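Local coordinates for trans-2-enoyl-CoA reductase (Treponema denticola ATCC 35405, PDB 4GGO), which catalyses the NADH-dependent reduction of the carbon-carbon double bond of crotonyl-CoA to give butyryl-CoA, and in vitro also reduces longer enoyl-CoAs, at residues Gly119-Asp124 against Glu211-Gln216; Gln129-Ala134 against Ser218-Leu223. All blocks are in the same frame, centred on the assembly; numbering follows the deposited sequence.

Contact 1: residues Gly119-Asp124 against Glu211-Gln216; sequences GDAFSD and ERWIKQ
Arg212 reaches from helix 208-219 to the carboxylate of Asp124, the first residue of helix 124-136. With CG anti to the backbone N (chi1 -165°) and the chain extended to NE, CB starts it toward the 119-124 segment and Arg212 CD passes 4.0 Å from Asp124 OD1. Arg212 NE donates to Asp124 OD1 at 3.0 Å, and Arg212 NH2 reaches Asp124 OD2 at the same distance. This is a side-on, two-nitrogen salt bridge: both oxygens use their syn lone pairs, and the two planes lie 21° apart. NH2 has a second anionic partner in Asp157. Gln216, one helical turn on, sends NE2 to Asp124 OD1 at 3.0 Å from above the carboxylate plane, giving that oxygen two donors. Deeper in, the indole edge of Trp213 faces the backbone: NE1 makes a weak, bent bond to Ala121 O (2.9 Å, 127° at the hydrogen), while CZ2 touches Ala121 CB at 4.0 Å. Lys127 also donates to Ala121 O and makes a cation-pi contact with the indole. The loop, with its type I turn Asp120-Ser123, carries NAD(+)-binding Asp120 and Ala121 and leads from strand 114-118 of the Rossmann-type sheet into helix 124-136; Trp213 packs against that helix and strand 141-146.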
ATOM      1  N   GLY A 119      -3.666  16.616   0.261  1.00 33.20           N
ATOM      2  CA  GLY A 119      -2.610  17.391   0.887  1.00 31.05           C
ATOM      3  C   GLY A 119      -1.624  16.529   1.650  1.00 37.97           C
ATOM      4  O   GLY A 119      -1.763  15.306   1.708  1.00 27.15           O
ATOM      5  N   ASP A 120      -0.622  17.173   2.241  1.00 30.93           N
ATOM      6  CA  ASP A 120       0.412  16.469   2.992  1.00 33.21           C
ATOM      7  C   ASP A 120      -0.128  15.938   4.317  1.00 33.23           C
ATOM      8  O   ASP A 120      -0.357  16.701   5.255  1.00 28.79           O
ATOM      9  CB  ASP A 120       1.608  17.394   3.236  1.00 39.03           C
ATOM     10  CG  ASP A 120       2.735  16.709   3.987  1.00 41.01           C
ATOM     11  OD1 ASP A 120       2.807  15.460   3.955  1.00 28.58           O
ATOM     12  OD2 ASP A 120       3.555  17.422   4.603  1.00 40.28           O
ATOM     13  N   ALA A 121      -0.314  14.624   4.391  1.00 27.49           N
ATOM     14  CA  ALA A 121      -0.870  13.985   5.583  1.00 28.31           C
ATOM     15  C   ALA A 121       0.056  14.089   6.793  1.00 30.90           C
ATOM     16  O   ALA A 121      -0.352  13.821   7.922  1.00 30.23           O
ATOM     17  CB  ALA A 121      -1.203  12.526   5.293  1.00 29.82           C
ATOM     18  N   PHE A 122       1.304  14.473   6.547  1.00 26.47           N
ATOM     19  CA  PHE A 122       2.274  14.667   7.618  1.00 31.58           C
ATOM     20  C   PHE A 122       2.075  16.024   8.285  1.00 34.69           C
ATOM     21  O   PHE A 122       2.653  16.300   9.336  1.00 32.11           O
ATOM     22  CB  PHE A 122       3.698  14.565   7.067  1.00 28.06           C
ATOM     23  CG  PHE A 122       4.074  13.182   6.611  1.00 29.84           C
ATOM     24  CD1 PHE A 122       3.666  12.069   7.322  1.00 30.14           C
ATOM     25  CD2 PHE A 122       4.835  12.997   5.468  1.00 31.77           C
ATOM     26  CE1 PHE A 122       4.011  10.796   6.909  1.00 35.29           C
ATOM     27  CE2 PHE A 122       5.183  11.726   5.047  1.00 33.04           C
ATOM     28  CZ  PHE A 122       4.769  10.624   5.770  1.00 33.74           C
ATOM     29  N   SER A 123       1.250  16.867   7.670  1.00 36.02           N
ATOM     30  CA  SER A 123       1.036  18.228   8.155  1.00 34.55           C
ATOM     31  C   SER A 123      -0.129  18.314   9.133  1.00 37.90           C
ATOM     32  O   SER A 123      -1.082  17.540   9.049  1.00 33.45           O
ATOM     33  CB  SER A 123       0.801  19.185   6.987  1.00 38.28           C
ATOM     34  OG  SER A 123      -0.474  18.994   6.406  1.00 34.31           O
ATOM     35  N   ASP A 124      -0.042  19.255  10.069  1.00 40.64           N
ATOM     36  CA  ASP A 124      -1.114  19.475  11.035  1.00 36.11           C
ATOM     37  C   ASP A 124      -2.328  20.130  10.380  1.00 33.92           C
ATOM     38  O   ASP A 124      -3.444  20.030  10.893  1.00 32.48           O
ATOM     39  CB  ASP A 124      -0.627  20.329  12.208  1.00 42.99           C
ATOM     40  CG  ASP A 124       0.286  19.564  13.149  1.00 44.85           C
ATOM     41  OD1 ASP A 124       0.134  18.328  13.257  1.00 42.22           O
ATOM     42  OD2 ASP A 124       1.153  20.199  13.784  1.00 47.80           O
ATOM     43  N   GLU A 211       1.165   7.810  15.173  1.00 27.57           N
ATOM     44  CA  GLU A 211       0.839   8.098  16.563  1.00 34.68           C
ATOM     45  C   GLU A 211       0.315   9.524  16.708  1.00 34.17           C
ATOM     46  O   GLU A 211      -0.560   9.794  17.530  1.00 32.69           O
ATOM     47  CB  GLU A 211       2.067   7.886  17.451  1.00 38.33           C
ATOM     48  CG  GLU A 211       1.770   7.901  18.941  1.00 41.86           C
ATOM     49  CD  GLU A 211       2.982   7.544  19.779  1.00 47.30           C
ATOM     50  OE1 GLU A 211       4.117   7.798  19.324  1.00 48.14           O
ATOM     51  OE2 GLU A 211       2.802   7.001  20.889  1.00 48.97           O
ATOM     52  N   ARG A 212       0.848  10.432  15.897  1.00 28.02           N
ATOM     53  CA  ARG A 212       0.408  11.822  15.917  1.00 30.21           C
ATOM     54  C   ARG A 212      -1.037  11.928  15.439  1.00 34.31           C
ATOM     55  O   ARG A 212      -1.830  12.679  16.006  1.00 37.85           O
ATOM     56  CB  ARG A 212       1.323  12.692  15.053  1.00 28.94           C
ATOM     57  CG  ARG A 212       1.172  14.187  15.300  1.00 41.09           C
ATOM     58  CD  ARG A 212       2.076  14.994  14.379  1.00 37.56           C
ATOM     59  NE  ARG A 212       2.011  16.427  14.653  1.00 45.39           N
ATOM     60  CZ  ARG A 212       2.913  17.095  15.365  1.00 50.05           C
ATOM     61  NH1 ARG A 212       3.961  16.462  15.876  1.00 43.90           N
ATOM     62  NH2 ARG A 212       2.772  18.399  15.561  1.00 43.56           N
ATOM     63  N   TRP A 213      -1.371  11.170  14.399  1.00 31.22           N
ATOM     64  CA  TRP A 213      -2.740  11.115  13.896  1.00 29.75           C
ATOM     65  C   TRP A 213      -3.696  10.618  14.974  1.00 35.99           C
ATOM     66  O   TRP A 213      -4.751  11.208  15.200  1.00 34.41           O
ATOM     67  CB  TRP A 213      -2.835  10.208  12.668  1.00 29.73           C
ATOM     68  CG  TRP A 213      -2.598  10.906  11.363  1.00 22.15           C
ATOM     69  CD1 TRP A 213      -1.434  10.947  10.653  1.00 28.43           C
ATOM     70  CD2 TRP A 213      -3.554  11.660  10.609  1.00 26.80           C
ATOM     71  NE1 TRP A 213      -1.604  11.683   9.505  1.00 25.42           N
ATOM     72  CE2 TRP A 213      -2.898  12.131   9.453  1.00 27.64           C
ATOM     73  CE3 TRP A 213      -4.901  11.985  10.799  1.00 29.24           C
ATOM     74  CZ2 TRP A 213      -3.542  12.909   8.494  1.00 28.02           C
ATOM     75  CZ3 TRP A 213      -5.539  12.755   9.843  1.00 22.01           C
ATOM     76  CH2 TRP A 213      -4.860  13.208   8.706  1.00 25.52           C
ATOM     77  N   ILE A 214      -3.313   9.532  15.641  1.00 30.92           N
ATOM     78  CA  ILE A 214      -4.157   8.920  16.663  1.00 31.73           C
ATOM     79  C   ILE A 214      -4.347   9.824  17.879  1.00 37.36           C
ATOM     80  O   ILE A 214      -5.471  10.024  18.339  1.00 36.57           O
ATOM     81  CB  ILE A 214      -3.593   7.559  17.121  1.00 31.45           C
ATOM     82  CG1 ILE A 214      -3.484   6.600  15.933  1.00 32.20           C
ATOM     83  CG2 ILE A 214      -4.463   6.959  18.213  1.00 30.63           C
ATOM     84  CD1 ILE A 214      -4.795   6.367  15.213  1.00 30.43           C
ATOM     85  N   LYS A 215      -3.248  10.371  18.393  1.00 37.93           N
ATOM     86  CA  LYS A 215      -3.297  11.223  19.580  1.00 42.12           C
ATOM     87  C   LYS A 215      -4.138  12.482  19.368  1.00 36.55           C
ATOM     88  O   LYS A 215      -4.847  12.918  20.275  1.00 38.55           O
ATOM     89  CB  LYS A 215      -1.884  11.595  20.042  1.00 42.18           C
ATOM     90  CG  LYS A 215      -1.088  10.425  20.604  1.00 43.07           C
ATOM     91  CD  LYS A 215       0.331  10.838  20.965  1.00 55.66           C
ATOM     92  CE  LYS A 215       0.352  11.784  22.153  1.00 67.70           C
ATOM     93  NZ  LYS A 215      -0.137  11.125  23.396  1.00 69.56           N
ATOM     94  N   GLN A 216      -4.063  13.058  18.172  1.00 33.02           N
ATOM     95  CA  GLN A 216      -4.860  14.238  17.849  1.00 38.59           C
ATOM     96  C   GLN A 216      -6.344  13.896  17.742  1.00 39.98           C
ATOM     97  O   GLN A 216      -7.196  14.632  18.241  1.00 41.28           O
ATOM     98  CB  GLN A 216      -4.378  14.895  16.554  1.00 35.19           C
ATOM     99  CG  GLN A 216      -3.066  15.654  16.686  1.00 33.74           C
ATOM    100  CD  GLN A 216      -2.789  16.548  15.492  1.00 33.26           C
ATOM    101  OE1 GLN A 216      -3.683  16.829  14.693  1.00 38.63           O
ATOM    102  NE2 GLN A 216      -1.547  16.999  15.363  1.00 31.15           N
TER

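Contact 2: residues Gln129-Ala134 against Ser218-Leu223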
ATOM      1  N   GLN A 129      -8.110  19.562   8.867  1.00 31.55           N
ATOM      2  CA  GLN A 129      -9.197  19.445   7.900  1.00 33.63           C
ATOM      3  C   GLN A 129      -9.989  18.160   8.122  1.00 34.87           C
ATOM      4  O   GLN A 129     -11.206  18.130   7.928  1.00 31.19           O
ATOM      5  CB  GLN A 129      -8.658  19.499   6.469  1.00 32.70           C
ATOM      6  CG  GLN A 129      -7.936  20.794   6.126  1.00 40.55           C
ATOM      7  CD  GLN A 129      -7.495  20.856   4.676  1.00 36.11           C
ATOM      8  OE1 GLN A 129      -8.122  20.262   3.799  1.00 40.08           O
ATOM      9  NE2 GLN A 129      -6.409  21.574   4.418  1.00 45.39           N
ATOM     10  N   VAL A 130      -9.295  17.103   8.531  1.00 31.57           N
ATOM     11  CA  VAL A 130      -9.946  15.833   8.832  1.00 33.43           C
ATOM     12  C   VAL A 130     -10.830  15.972  10.066  1.00 29.12           C
ATOM     13  O   VAL A 130     -12.010  15.623  10.038  1.00 29.70           O
ATOM     14  CB  VAL A 130      -8.917  14.706   9.063  1.00 33.24           C
ATOM     15  CG1 VAL A 130      -9.603  13.458   9.595  1.00 25.60           C
ATOM     16  CG2 VAL A 130      -8.164  14.402   7.775  1.00 24.13           C
ATOM     17  N   ILE A 131     -10.246  16.486  11.144  1.00 33.00           N
ATOM     18  CA  ILE A 131     -10.969  16.717  12.391  1.00 34.78           C
ATOM     19  C   ILE A 131     -12.204  17.583  12.161  1.00 33.49           C
ATOM     20  O   ILE A 131     -13.284  17.289  12.671  1.00 35.85           O
ATOM     21  CB  ILE A 131     -10.063  17.390  13.440  1.00 38.27           C
ATOM     22  CG1 ILE A 131      -8.925  16.450  13.841  1.00 36.39           C
ATOM     23  CG2 ILE A 131     -10.868  17.802  14.663  1.00 40.95           C
ATOM     24  CD1 ILE A 131      -7.897  17.088  14.750  1.00 39.67           C
ATOM     25  N   GLU A 132     -12.035  18.643  11.376  1.00 35.44           N
ATOM     26  CA  GLU A 132     -13.127  19.560  11.062  1.00 39.44           C
ATOM     27  C   GLU A 132     -14.273  18.858  10.337  1.00 37.79           C
ATOM     28  O   GLU A 132     -15.440  19.025  10.695  1.00 39.55           O
ATOM     29  CB  GLU A 132     -12.608  20.731  10.224  1.00 39.81           C
ATOM     30  CG  GLU A 132     -13.681  21.712   9.788  1.00 49.52           C
ATOM     31  CD  GLU A 132     -13.103  22.949   9.128  1.00 52.93           C
ATOM     32  OE1 GLU A 132     -11.880  23.172   9.250  1.00 55.18           O
ATOM     33  OE2 GLU A 132     -13.869  23.698   8.485  1.00 53.44           O
ATOM     34  N   GLU A 133     -13.934  18.071   9.322  1.00 35.76           N
ATOM     35  CA  GLU A 133     -14.936  17.334   8.560  1.00 32.44           C
ATOM     36  C   GLU A 133     -15.620  16.277   9.425  1.00 39.58           C
ATOM     37  O   GLU A 133     -16.827  16.053   9.309  1.00 40.48           O
ATOM     38  CB  GLU A 133     -14.304  16.692   7.322  1.00 35.08           C
ATOM     39  CG  GLU A 133     -15.255  15.834   6.500  1.00 42.13           C
ATOM     40  CD  GLU A 133     -16.409  16.624   5.906  1.00 43.87           C
ATOM     41  OE1 GLU A 133     -16.260  17.848   5.705  1.00 42.69           O
ATOM     42  OE2 GLU A 133     -17.467  16.016   5.639  1.00 38.48           O
ATOM     43  N   ALA A 134     -14.845  15.639  10.297  1.00 33.65           N
ATOM     44  CA  ALA A 134     -15.379  14.630  11.205  1.00 38.31           C
ATOM     45  C   ALA A 134     -16.315  15.256  12.236  1.00 40.53           C
ATOM     46  O   ALA A 134     -17.353  14.684  12.572  1.00 37.57           O
ATOM     47  CB  ALA A 134     -14.248  13.888  11.896  1.00 34.94           C
ATOM     48  N   SER A 218      -7.828  11.296  19.124  1.00 39.60           N
ATOM     49  CA  SER A 218      -8.267  10.897  20.458  1.00 41.54           C
ATOM     50  C   SER A 218      -8.584  12.115  21.313  1.00 44.12           C
ATOM     51  O   SER A 218      -9.556  12.122  22.069  1.00 45.50           O
ATOM     52  CB  SER A 218      -7.190  10.057  21.143  1.00 34.28           C
ATOM     53  OG  SER A 218      -7.501   9.852  22.510  1.00 48.89           O
ATOM     54  N   LYS A 219      -7.752  13.144  21.185  1.00 38.98           N
ATOM     55  CA  LYS A 219      -7.922  14.377  21.941  1.00 44.11           C
ATOM     56  C   LYS A 219      -9.239  15.061  21.587  1.00 44.90           C
ATOM     57  O   LYS A 219      -9.886  15.667  22.440  1.00 47.94           O
ATOM     58  CB  LYS A 219      -6.749  15.324  21.679  1.00 31.50           C
ATOM     59  CG  LYS A 219      -6.775  16.587  22.517  1.00 48.07           C
ATOM     60  CD  LYS A 219      -6.767  16.256  24.000  1.00 53.04           C
ATOM     61  CE  LYS A 219      -6.998  17.497  24.846  1.00 59.01           C
ATOM     62  NZ  LYS A 219      -7.045  17.174  26.298  1.00 66.47           N
ATOM     63  N   GLU A 220      -9.631  14.949  20.322  1.00 44.85           N
ATOM     64  CA  GLU A 220     -10.857  15.569  19.834  1.00 41.83           C
ATOM     65  C   GLU A 220     -12.075  14.674  20.038  1.00 44.66           C
ATOM     66  O   GLU A 220     -13.192  15.044  19.674  1.00 44.22           O
ATOM     67  CB  GLU A 220     -10.716  15.926  18.353  1.00 43.72           C
ATOM     68  CG  GLU A 220      -9.667  16.987  18.063  1.00 39.48           C
ATOM     69  CD  GLU A 220     -10.132  18.387  18.421  1.00 51.64           C
ATOM     70  OE1 GLU A 220     -11.317  18.552  18.783  1.00 42.83           O
ATOM     71  OE2 GLU A 220      -9.311  19.325  18.336  1.00 54.09           O
ATOM     72  N   GLY A 221     -11.857  13.498  20.617  1.00 42.07           N
ATOM     73  CA  GLY A 221     -12.931  12.551  20.853  1.00 43.88           C
ATOM     74  C   GLY A 221     -13.515  11.999  19.566  1.00 44.93           C
ATOM     75  O   GLY A 221     -14.725  11.806  19.454  1.00 44.50           O
ATOM     76  N   LEU A 222     -12.650  11.739  18.592  1.00 40.17           N
ATOM     77  CA  LEU A 222     -13.090  11.253  17.289  1.00 40.47           C
ATOM     78  C   LEU A 222     -12.811   9.763  17.105  1.00 42.17           C
ATOM     79  O   LEU A 222     -12.841   9.251  15.986  1.00 38.44           O
ATOM     80  CB  LEU A 222     -12.429  12.059  16.169  1.00 36.21           C
ATOM     81  CG  LEU A 222     -12.798  13.541  16.106  1.00 38.25           C
ATOM     82  CD1 LEU A 222     -12.025  14.237  15.000  1.00 34.40           C
ATOM     83  CD2 LEU A 222     -14.296  13.711  15.903  1.00 37.45           C
ATOM     84  N   LEU A 223     -12.541   9.071  18.206  1.00 42.51           N
ATOM     85  CA  LEU A 223     -12.310   7.634  18.164  1.00 38.83           C
ATOM     86  C   LEU A 223     -13.418   6.885  18.894  1.00 43.42           C
ATOM     87  O   LEU A 223     -13.676   7.138  20.070  1.00 44.46           O
ATOM     88  CB  LEU A 223     -10.958   7.282  18.788  1.00 41.90           C
ATOM     89  CG  LEU A 223      -9.722   7.969  18.209  1.00 44.42           C
ATOM     90  CD1 LEU A 223      -8.456   7.388  18.820  1.00 39.12           C
ATOM     91  CD2 LEU A 223      -9.700   7.845  16.696  1.00 33.72           C
TER
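OE1 of Glu220 forms a salt bridge with Lys135 of helix 124-136, while the aliphatic part of the same side chain lies on Ile131 of that helix. Glu220 bends at chi2 (-76°), and its CG rests 3.7 Å from Ile131 CG2 and 3.8 Å from Ile131 CD1, the two side chains crossing at about a right angle. Leu222 supplies the apolar centre. Leu222 CD1 approaches the helix surface itself, 3.8 Å from both Ile131 CA and Ile131 CG2, and meets Ala134 CB, three residues further on, at the same distance. Leu222 CD2 touches Ala134 CB at 4.0 Å, so the small alanine side chain is met by both methyls of the leucine fork. Between Glu220 and Leu222 the chain leaves helix 208-219 through a Schellman motif at Gly221, whose phi is positive (67°) and whose N bonds to Ser218 O at 3.0 Å. Leu217 packs on both Ile131 and Leu222, and Leu222 pairs through its backbone with Phe141. With no hydrogen bond between the two segments, the fit rests on the shapes of Ile131, Ala134 and Leu222, while the Glu220-Lys135 salt bridge adds an electrostatic tie to the same helix at the partly exposed side.

Both contacts join helix 208-219 to the region of helix 124-136, whose start is met in contact 1 and whose later turns are met in contact 2; their centres are 11 Å apart. Each mixes buried and partly exposed residues, but the chemistry differs. Contact 1, beside the NAD(+)-binding turn, is polar at its outer side, with a salt bridge and a hydrogen bond from a side-chain amide, and aromatic within. Contact 2, further from the chain's centre and away from the annotated sites, is a largely apolar junction where helix 208-219 ends. The two are continuous: Trp213 CH2 of contact 1 packs 3.6 Å from Val130 CG2 of 129-134.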